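Local coordinates for protein VipE (Legionella pneumophila subsp. pneumophila str. Philadelphia 1, PDB 4QN8) that is an effector of Legionella pneumophila whose molecular activity is not established, and of which this chain is the all-helical N-terminal part, at residues 4-12 against 60-69; 105-114 against 145-154. One frame throughout, in Å; residues are numbered along the deposited sequence. Where two conformers were deposited one is given.

Contact 1: residues 4-12 against 60-69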
loop_
_atom_site.group_PDB
_atom_site.type_symbol
_atom_site.label_atom_id
_atom_site.label_comp_id
_atom_site.label_asym_id
_atom_site.label_seq_id
_atom_site.Cartn_x
_atom_site.Cartn_y
_atom_site.Cartn_z
ATOM N N PRO A 4 -12.926 2.151 -11.533
ATOM C CA PRO A 4 -12.393 2.407 -10.187
ATOM C C PRO A 4 -13.142 3.545 -9.501
ATOM O O PRO A 4 -13.936 4.233 -10.143
ATOM C CB PRO A 4 -10.946 2.833 -10.454
ATOM C CG PRO A 4 -10.939 3.312 -11.876
ATOM C CD PRO A 4 -11.954 2.475 -12.592
ATOM N N LEU A 5 -12.888 3.741 -8.210
ATOM C CA LEU A 5 -13.420 4.890 -7.493
ATOM C C LEU A 5 -12.948 6.184 -8.141
ATOM O O LEU A 5 -11.858 6.225 -8.727
ATOM C CB LEU A 5 -12.911 4.877 -6.057
ATOM C CG LEU A 5 -13.341 3.661 -5.237
ATOM C CD1 LEU A 5 -12.555 3.570 -3.935
ATOM C CD2 LEU A 5 -14.819 3.787 -4.958
ATOM N N THR A 6 -13.761 7.236 -8.030
ATOM C CA THR A 6 -13.370 8.545 -8.547
ATOM C C THR A 6 -12.087 9.026 -7.868
ATOM O O THR A 6 -11.182 9.558 -8.521
ATOM C CB THR A 6 -14.500 9.571 -8.389
ATOM O OG1 THR A 6 -15.650 9.109 -9.116
ATOM C CG2 THR A 6 -14.071 10.929 -8.939
ATOM N N GLN A 7 -11.997 8.812 -6.558
ATOM C CA GLN A 7 -10.796 9.128 -5.796
ATOM C C GLN A 7 -9.554 8.499 -6.445
ATOM O O GLN A 7 -8.519 9.153 -6.616
ATOM C CB GLN A 7 -10.974 8.608 -4.366
ATOM C CG GLN A 7 -9.773 8.772 -3.487
ATOM C CD GLN A 7 -10.025 8.330 -2.054
ATOM O OE1 GLN A 7 -9.137 8.428 -1.217
ATOM N NE2 GLN A 7 -11.245 7.859 -1.766
ATOM N N THR A 8 -9.672 7.231 -6.826
ATOM C CA THR A 8 -8.579 6.516 -7.471
ATOM C C THR A 8 -8.211 7.170 -8.791
ATOM O O THR A 8 -7.036 7.411 -9.069
ATOM C CB THR A 8 -8.970 5.069 -7.737
ATOM O OG1 THR A 8 -9.021 4.378 -6.486
ATOM C CG2 THR A 8 -7.954 4.377 -8.663
ATOM N N GLN A 9 -9.220 7.462 -9.599
ATOM C CA GLN A 9 -8.981 8.067 -10.908
ATOM C C GLN A 9 -8.232 9.385 -10.796
ATOM O O GLN A 9 -7.331 9.662 -11.593
ATOM C CB GLN A 9 -10.301 8.300 -11.643
ATOM C CG GLN A 9 -11.058 7.018 -12.004
ATOM C CD GLN A 9 -12.488 7.301 -12.428
ATOM O OE1 GLN A 9 -12.928 8.453 -12.435
ATOM N NE2 GLN A 9 -13.218 6.251 -12.784
ATOM N N ARG A 10 -8.621 10.212 -9.827
ATOM C CA ARG A 10 -8.024 11.542 -9.714
ATOM C C ARG A 10 -6.576 11.404 -9.267
ATOM O O ARG A 10 -5.700 12.091 -9.782
ATOM C CB ARG A 10 -8.815 12.428 -8.751
ATOM C CG ARG A 10 -10.279 12.617 -9.157
ATOM C CD ARG A 10 -10.423 13.474 -10.403
ATOM N NE ARG A 10 -11.792 13.454 -10.916
ATOM C CZ ARG A 10 -12.779 14.216 -10.451
ATOM N NH1 ARG A 10 -12.558 15.079 -9.462
ATOM N NH2 ARG A 10 -13.989 14.125 -10.984
ATOM N N LEU A 11 -6.323 10.507 -8.318
ATOM C CA LEU A 11 -4.964 10.329 -7.815
ATOM C C LEU A 11 -4.059 9.657 -8.855
ATOM O O LEU A 11 -2.875 9.997 -8.962
ATOM C CB LEU A 11 -4.962 9.589 -6.470
ATOM C CG LEU A 11 -5.674 10.406 -5.382
ATOM C CD1 LEU A 11 -6.003 9.580 -4.154
ATOM C CD2 LEU A 11 -4.841 11.612 -4.959
ATOM N N ILE A 12 -4.620 8.744 -9.648
ATOM C CA ILE A 12 -3.871 8.158 -10.765
ATOM C C ILE A 12 -3.581 9.241 -11.806
ATOM O O ILE A 12 -2.478 9.307 -12.359
ATOM C CB ILE A 12 -4.620 6.989 -11.428
ATOM C CG1 ILE A 12 -4.815 5.847 -10.435
ATOM C CG2 ILE A 12 -3.854 6.479 -12.647
ATOM C CD1 ILE A 12 -3.689 4.847 -10.391
ATOM N N ASP A 60 -10.204 0.202 1.577
ATOM C CA ASP A 60 -10.869 -0.040 0.292
ATOM C C ASP A 60 -10.312 0.907 -0.771
ATOM O O ASP A 60 -10.079 0.508 -1.913
ATOM C CB ASP A 60 -12.378 0.197 0.397
ATOM C CG ASP A 60 -13.113 -0.903 1.159
ATOM O OD1 ASP A 60 -12.590 -2.038 1.259
ATOM O OD2 ASP A 60 -14.237 -0.613 1.650
ATOM N N ALA A 61 -10.120 2.167 -0.394
ATOM C CA ALA A 61 -9.686 3.182 -1.354
ATOM C C ALA A 61 -8.240 2.967 -1.786
ATOM O O ALA A 61 -7.901 3.106 -2.969
ATOM C CB ALA A 61 -9.858 4.563 -0.765
ATOM N N ILE A 62 -7.379 2.653 -0.823
ATOM C CA ILE A 62 -5.977 2.376 -1.135
ATOM C C ILE A 62 -5.854 1.124 -2.011
ATOM O O ILE A 62 -5.091 1.102 -2.985
ATOM C CB ILE A 62 -5.130 2.217 0.157
ATOM C CG1 ILE A 62 -5.278 3.457 1.053
ATOM C CG2 ILE A 62 -3.670 1.944 -0.195
ATOM C CD1 ILE A 62 -4.454 3.412 2.340
ATOM N N LYS A 63 -6.611 0.079 -1.672
ATOM C CA LYS A 63 -6.614 -1.150 -2.456
ATOM C C LYS A 63 -6.998 -0.844 -3.893
ATOM O O LYS A 63 -6.378 -1.344 -4.838
ATOM C CB LYS A 63 -7.630 -2.148 -1.876
ATOM C CG LYS A 63 -7.170 -2.948 -0.658
ATOM C CD LYS A 63 -8.328 -3.855 -0.242
ATOM C CE LYS A 63 -8.048 -4.702 0.968
ATOM N NZ LYS A 63 -9.319 -5.388 1.344
ATOM N N ASP A 64 -8.028 -0.020 -4.056
ATOM C CA ASP A 64 -8.537 0.285 -5.391
ATOM C C ASP A 64 -7.449 0.973 -6.213
ATOM O O ASP A 64 -7.260 0.668 -7.397
ATOM C CB ASP A 64 -9.808 1.136 -5.289
ATOM C CG ASP A 64 -10.534 1.278 -6.619
ATOM O OD1 ASP A 64 -11.067 0.265 -7.129
ATOM O OD2 ASP A 64 -10.578 2.406 -7.151
ATOM N N PHE A 65 -6.723 1.888 -5.575
ATOM C CA PHE A 65 -5.632 2.615 -6.244
ATOM C C PHE A 65 -4.520 1.670 -6.681
ATOM O O PHE A 65 -4.070 1.718 -7.828
ATOM C CB PHE A 65 -5.064 3.682 -5.311
ATOM C CG PHE A 65 -3.927 4.473 -5.897
ATOM C CD1 PHE A 65 -4.172 5.600 -6.664
ATOM C CD2 PHE A 65 -2.609 4.110 -5.636
ATOM C CE1 PHE A 65 -3.113 6.356 -7.184
ATOM C CE2 PHE A 65 -1.553 4.841 -6.160
ATOM C CZ PHE A 65 -1.810 5.969 -6.937
ATOM N N VAL A 66 -4.079 0.801 -5.778
ATOM C CA VAL A 66 -3.023 -0.144 -6.117
ATOM C C VAL A 66 -3.515 -1.132 -7.172
ATOM O O VAL A 66 -2.787 -1.467 -8.109
ATOM C CB VAL A 66 -2.515 -0.866 -4.861
ATOM C CG1 VAL A 66 -1.507 -1.957 -5.235
ATOM C CG2 VAL A 66 -1.893 0.159 -3.911
ATOM N N LEU A 67 -4.772 -1.558 -7.055
ATOM C CA LEU A 67 -5.358 -2.497 -8.027
ATOM C C LEU A 67 -5.335 -1.920 -9.441
ATOM O O LEU A 67 -5.327 -2.655 -10.444
ATOM C CB LEU A 67 -6.805 -2.808 -7.639
ATOM C CG LEU A 67 -7.537 -3.949 -8.333
ATOM C CD1 LEU A 67 -6.828 -5.262 -8.028
ATOM C CD2 LEU A 67 -8.969 -4.008 -7.842
ATOM N N THR A 68 -5.306 -0.597 -9.512
ATOM C CA THR A 68 -5.369 0.135 -10.772
ATOM C C THR A 68 -3.984 0.448 -11.341
ATOM O O THR A 68 -3.738 0.262 -12.540
ATOM C CB THR A 68 -6.189 1.455 -10.591
ATOM O OG1 THR A 68 -7.490 1.136 -10.079
ATOM C CG2 THR A 68 -6.345 2.195 -11.909
ATOM N N ILE A 69 -3.077 0.921 -10.487
ATOM C CA ILE A 69 -1.731 1.270 -10.935
ATOM C C ILE A 69 -0.784 0.060 -10.993
ATOM O O ILE A 69 0.078 -0.038 -11.884
ATOM C CB ILE A 69 -1.117 2.413 -10.069
ATOM C CG1 ILE A 69 0.182 2.940 -10.684
ATOM C CG2 ILE A 69 -0.838 1.952 -8.654
ATOM C CD1 ILE A 69 -0.015 3.700 -11.972
HETATM O O HOH W 1 -8.453 5.514 -4.153
#
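D64 meets the start of helix 6-20 with one carboxylate oxygen. CB of D64 lies 3.9 Å from CD1 of L5 and 3.5 Å from OG1 of T8. CG stands anti to the backbone N (chi1 -170°), which carries the carboxylate across to the N-terminal turn of the other helix. The nearest neighbour of OD1 of D64 across the contact is CA of P4, at 4.0 Å. OD2 accepts two bonds. The backbone N of L5, the N-cap residue, reaches OD2 of D64 at 2.9 Å from above the carboxylate plane, whereas OG1 of T8 donates to the anti lone pair of that oxygen at 2.6 Å. CB of P4 lies 3.4 Å from OD2 of D64.

T8 is the knob of this interface, set among A61, D64, F65 and T68. Its OG1 also accepts from a water that donates to O of A61, while its CG2 merely packs, tip to tip, on T68, whose OG1 donates to O of D64. One turn on, the contact becomes apolar: CD1 of I12 lies 3.6 Å from CE1 of F65, obliquely to the ring, and equally close to CB of I69.

With two donors on one oxygen, and the first turn of a helix in front of it, the carboxylate is probably stabilised as the anion, tying the chain's N-terminal end to helix 58-69.

Contact 2: residues 105-114 against 145-154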
loop_
_atom_site.group_PDB
_atom_site.type_symbol
_atom_site.label_atom_id
_atom_site.label_comp_id
_atom_site.label_asym_id
_atom_site.label_seq_id
_atom_site.Cartn_x
_atom_site.Cartn_y
_atom_site.Cartn_z
ATOM N N LYS A 105 1.807 -0.368 2.890
ATOM C CA LYS A 105 1.295 -1.702 3.210
ATOM C C LYS A 105 0.632 -2.329 1.981
ATOM O O LYS A 105 0.830 -3.520 1.681
ATOM C CB LYS A 105 0.311 -1.677 4.390
ATOM C CG LYS A 105 -0.373 -3.031 4.591
ATOM C CD LYS A 105 -0.868 -3.238 6.016
ATOM C CE LYS A 105 -2.099 -2.402 6.309
ATOM N NZ LYS A 105 -2.509 -2.573 7.753
ATOM N N ALA A 106 -0.131 -1.534 1.245
ATOM C CA ALA A 106 -0.816 -2.080 0.077
ATOM C C ALA A 106 0.127 -2.453 -1.065
ATOM O O ALA A 106 -0.065 -3.477 -1.716
ATOM C CB ALA A 106 -1.906 -1.153 -0.415
ATOM N N PHE A 107 1.134 -1.624 -1.320
ATOM C CA PHE A 107 2.121 -1.944 -2.346
ATOM C C PHE A 107 2.877 -3.221 -1.981
ATOM O O PHE A 107 3.107 -4.081 -2.845
ATOM C CB PHE A 107 3.099 -0.783 -2.525
ATOM C CG PHE A 107 2.846 0.031 -3.757
ATOM C CD1 PHE A 107 1.708 0.813 -3.872
ATOM C CD2 PHE A 107 3.751 0.013 -4.798
ATOM C CE1 PHE A 107 1.471 1.556 -5.010
ATOM C CE2 PHE A 107 3.524 0.759 -5.945
ATOM C CZ PHE A 107 2.372 1.527 -6.048
ATOM N N LEU A 108 3.260 -3.351 -0.716
ATOM C CA LEU A 108 3.960 -4.562 -0.268
ATOM C C LEU A 108 3.075 -5.793 -0.447
ATOM O O LEU A 108 3.529 -6.831 -0.939
ATOM C CB LEU A 108 4.414 -4.430 1.196
ATOM C CG LEU A 108 5.088 -5.630 1.878
ATOM C CD1 LEU A 108 6.331 -6.071 1.124
ATOM C CD2 LEU A 108 5.480 -5.249 3.306
ATOM N N ALA A 109 1.811 -5.677 -0.043
ATOM C CA ALA A 109 0.846 -6.769 -0.207
ATOM C C ALA A 109 0.641 -7.152 -1.672
ATOM O O ALA A 109 0.462 -8.326 -1.993
ATOM C CB ALA A 109 -0.485 -6.409 0.430
ATOM N N PHE A 110 0.648 -6.166 -2.555
ATOM C CA PHE A 110 0.435 -6.436 -3.970
ATOM C C PHE A 110 1.640 -7.176 -4.521
ATOM O O PHE A 110 1.509 -8.130 -5.302
ATOM C CB PHE A 110 0.233 -5.120 -4.710
ATOM C CG PHE A 110 -0.066 -5.281 -6.165
ATOM C CD1 PHE A 110 -1.370 -5.482 -6.599
ATOM C CD2 PHE A 110 0.952 -5.224 -7.101
ATOM C CE1 PHE A 110 -1.653 -5.617 -7.951
ATOM C CE2 PHE A 110 0.678 -5.351 -8.460
ATOM C CZ PHE A 110 -0.629 -5.549 -8.884
ATOM N N GLU A 111 2.825 -6.735 -4.119
ATOM C CA GLU A 111 4.026 -7.428 -4.550
ATOM C C GLU A 111 4.065 -8.837 -3.980
ATOM O O GLU A 111 4.516 -9.766 -4.661
ATOM C CB GLU A 111 5.315 -6.657 -4.209
ATOM C CG GLU A 111 6.518 -7.197 -5.003
ATOM C CD GLU A 111 7.837 -6.564 -4.599
ATOM O OE1 GLU A 111 7.816 -5.524 -3.900
ATOM O OE2 GLU A 111 8.904 -7.094 -5.006
HETATM N N MSE A 112 3.601 -9.028 -2.744
HETATM C CA MSE A 112 3.601 -10.376 -2.189
HETATM C C MSE A 112 2.565 -11.264 -2.863
HETATM O O MSE A 112 2.735 -12.495 -2.935
HETATM C CB MSE A 112 3.381 -10.346 -0.680
HETATM C CG MSE A 112 4.508 -9.647 0.046
HETATM SE SE MSE A 112 4.072 -9.389 1.906
HETATM C CE MSE A 112 4.337 -11.207 2.541
ATOM N N ALA A 113 1.506 -10.653 -3.377
ATOM C CA ALA A 113 0.447 -11.434 -4.010
ATOM C C ALA A 113 0.918 -12.014 -5.330
ATOM O O ALA A 113 0.540 -13.129 -5.709
ATOM C CB ALA A 113 -0.779 -10.579 -4.225
ATOM N N HIS A 114 1.749 -11.260 -6.036
ATOM C CA HIS A 114 2.051 -11.619 -7.421
ATOM C C HIS A 114 3.500 -12.004 -7.622
ATOM O O HIS A 114 3.818 -12.805 -8.496
ATOM C CB HIS A 114 1.651 -10.473 -8.360
ATOM C CG HIS A 114 0.189 -10.158 -8.311
ATOM N ND1 HIS A 114 -0.774 -11.057 -8.700
ATOM C CD2 HIS A 114 -0.480 -9.054 -7.887
ATOM C CE1 HIS A 114 -1.976 -10.527 -8.523
ATOM N NE2 HIS A 114 -1.817 -9.310 -8.032
ATOM N N ILE A 145 -1.216 -9.143 9.582
ATOM C CA ILE A 145 -1.318 -7.770 9.093
ATOM C C ILE A 145 -1.383 -7.691 7.568
ATOM O O ILE A 145 -2.253 -7.023 7.017
ATOM C CB ILE A 145 -0.194 -6.882 9.671
ATOM C CG1 ILE A 145 -0.369 -6.770 11.193
ATOM C CG2 ILE A 145 -0.225 -5.498 9.065
ATOM C CD1 ILE A 145 0.731 -5.944 11.863
ATOM N N LEU A 146 -0.490 -8.398 6.892
ATOM C CA LEU A 146 -0.470 -8.370 5.427
ATOM C C LEU A 146 -1.476 -9.336 4.771
ATOM O O LEU A 146 -2.020 -9.046 3.696
ATOM C CB LEU A 146 0.960 -8.629 4.932
ATOM C CG LEU A 146 1.927 -7.482 5.253
ATOM C CD1 LEU A 146 3.392 -7.875 5.029
ATOM C CD2 LEU A 146 1.595 -6.265 4.414
ATOM N N ASN A 147 -1.721 -10.470 5.418
ATOM C CA ASN A 147 -2.503 -11.564 4.830
ATOM C C ASN A 147 -3.862 -11.230 4.196
ATOM O O ASN A 147 -4.141 -11.680 3.085
ATOM C CB ASN A 147 -2.643 -12.736 5.807
ATOM C CG ASN A 147 -3.393 -13.898 5.209
ATOM O OD1 ASN A 147 -2.862 -14.630 4.362
ATOM N ND2 ASN A 147 -4.636 -14.093 5.654
ATOM N N PRO A 148 -4.712 -10.450 4.888
ATOM C CA PRO A 148 -6.011 -10.149 4.271
ATOM C C PRO A 148 -5.877 -9.293 3.015
ATOM O O PRO A 148 -6.691 -9.392 2.082
ATOM C CB PRO A 148 -6.749 -9.364 5.371
ATOM C CG PRO A 148 -5.672 -8.839 6.259
ATOM C CD PRO A 148 -4.605 -9.890 6.247
ATOM N N ILE A 149 -4.856 -8.448 2.990
ATOM C CA ILE A 149 -4.673 -7.577 1.850
ATOM C C ILE A 149 -4.093 -8.397 0.689
ATOM O O ILE A 149 -4.529 -8.260 -0.458
ATOM C CB ILE A 149 -3.773 -6.389 2.202
ATOM C CG1 ILE A 149 -4.244 -5.795 3.532
ATOM C CG2 ILE A 149 -3.853 -5.331 1.120
ATOM C CD1 ILE A 149 -3.468 -4.593 3.935
ATOM N N ILE A 150 -3.122 -9.264 0.989
ATOM C CA ILE A 150 -2.569 -10.160 -0.026
ATOM C C ILE A 150 -3.697 -11.002 -0.620
ATOM O O ILE A 150 -3.787 -11.169 -1.840
ATOM C CB ILE A 150 -1.482 -11.101 0.565
ATOM C CG1 ILE A 150 -0.268 -10.284 1.042
ATOM C CG2 ILE A 150 -1.060 -12.156 -0.439
ATOM C CD1 ILE A 150 0.665 -11.071 1.976
ATOM N N ALA A 151 -4.581 -11.506 0.240
ATOM C CA ALA A 151 -5.669 -12.374 -0.219
ATOM C C ALA A 151 -6.623 -11.619 -1.145
ATOM O O ALA A 151 -7.187 -12.188 -2.088
ATOM C CB ALA A 151 -6.427 -12.950 0.969
ATOM N N PHE A 152 -6.785 -10.328 -0.880
ATOM C CA PHE A 152 -7.637 -9.493 -1.714
ATOM C C PHE A 152 -7.074 -9.375 -3.119
ATOM O O PHE A 152 -7.795 -9.516 -4.107
ATOM C CB PHE A 152 -7.797 -8.093 -1.108
ATOM C CG PHE A 152 -8.438 -7.105 -2.046
ATOM C CD1 PHE A 152 -9.813 -7.059 -2.181
ATOM C CD2 PHE A 152 -7.663 -6.239 -2.806
ATOM C CE1 PHE A 152 -10.416 -6.163 -3.060
ATOM C CE2 PHE A 152 -8.254 -5.346 -3.692
ATOM C CZ PHE A 152 -9.634 -5.302 -3.813
ATOM N N PHE A 153 -5.782 -9.098 -3.217
ATOM C CA PHE A 153 -5.161 -8.948 -4.527
ATOM C C PHE A 153 -5.123 -10.264 -5.295
ATOM O O PHE A 153 -5.157 -10.280 -6.531
ATOM C CB PHE A 153 -3.764 -8.343 -4.375
ATOM C CG PHE A 153 -3.778 -6.883 -4.011
ATOM C CD1 PHE A 153 -4.583 -5.991 -4.708
ATOM C CD2 PHE A 153 -3.005 -6.403 -2.970
ATOM C CE1 PHE A 153 -4.603 -4.644 -4.380
ATOM C CE2 PHE A 153 -3.030 -5.054 -2.628
ATOM C CZ PHE A 153 -3.828 -4.173 -3.333
ATOM N N GLN A 154 -5.081 -11.382 -4.582
ATOM C CA GLN A 154 -5.024 -12.663 -5.275
ATOM C C GLN A 154 -6.373 -13.074 -5.842
ATOM O O GLN A 154 -6.444 -13.781 -6.842
ATOM C CB GLN A 154 -4.418 -13.748 -4.384
ATOM C CG GLN A 154 -2.947 -13.507 -4.119
ATOM C CD GLN A 154 -2.294 -14.660 -3.409
ATOM O OE1 GLN A 154 -2.918 -15.323 -2.576
ATOM N NE2 GLN A 154 -1.036 -14.925 -3.745
HETATM O O HOH W 2 -3.757 -5.102 7.867
HETATM O O HOH W 3 -4.302 -7.919 -7.906
#
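F153 is a knob of this helix pair, its side chain set among A106, A109, F110 and A113. CD1 of F110 stands over the centre of the F153 ring, 3.7 Å above its plane, in a T-shaped pair with centroids 5.2 Å apart and planes at 83°. CB of F110 adds a CH-pi contact over the face of F153. CB of A113 packs on CB of F153.

Beside this knob the small side chain of A109 lets the backbones come close: CA of A109 and CA of I150 are only 4.8 Å apart. CB of A109 lies 3.6 Å from CG2 of I149. In one of its two conformers M112, a selenomethionine, sets its selenium against CD1 of L146 and CE against CD1 of I150.

Polar groups hold the two ends. NE2 of Q154 gives O of A113 a nearly straight bond of 3.1 Å, lying in the plane of that carbonyl, where a lone pair points. H114 lays CD2 over one face of the F110 ring and shares a water with O of F153. At the other end the aliphatic chain of K105 crosses I149, with CE of K105 3.5 Å from CD1 of I149; its NZ binds the backbone oxygens of M98 and G100, and a water links it to O of I145.

Behind helix 103-114, F107 packs on helix 75-88. A single knob-into-hole in a steep crossing, -59° for these short segments, is near the -50° class of ridges-into-grooves packing and joins two helices of this all-alpha bundle.

How the contacts relate
Helix 58-69 joins the two contacts. The face that carries D64 and T68 serves contact 1, while I62 and V66 on its other side pack on helix 103-114 of contact 2. The centres lie about 15 Å apart, yet the two contacts touch directly: CG2 of I62 is 3.6 Å from CB of A106, and CG1 of V66 is equally close to CB of F110. K63 adds a cation-pi contact with F152, and V66 and L67 touch F153. The centre of contact 1 is about 11 Å from the centre of the chain, that of contact 2 about 8 Å. Along the sequence they follow in series.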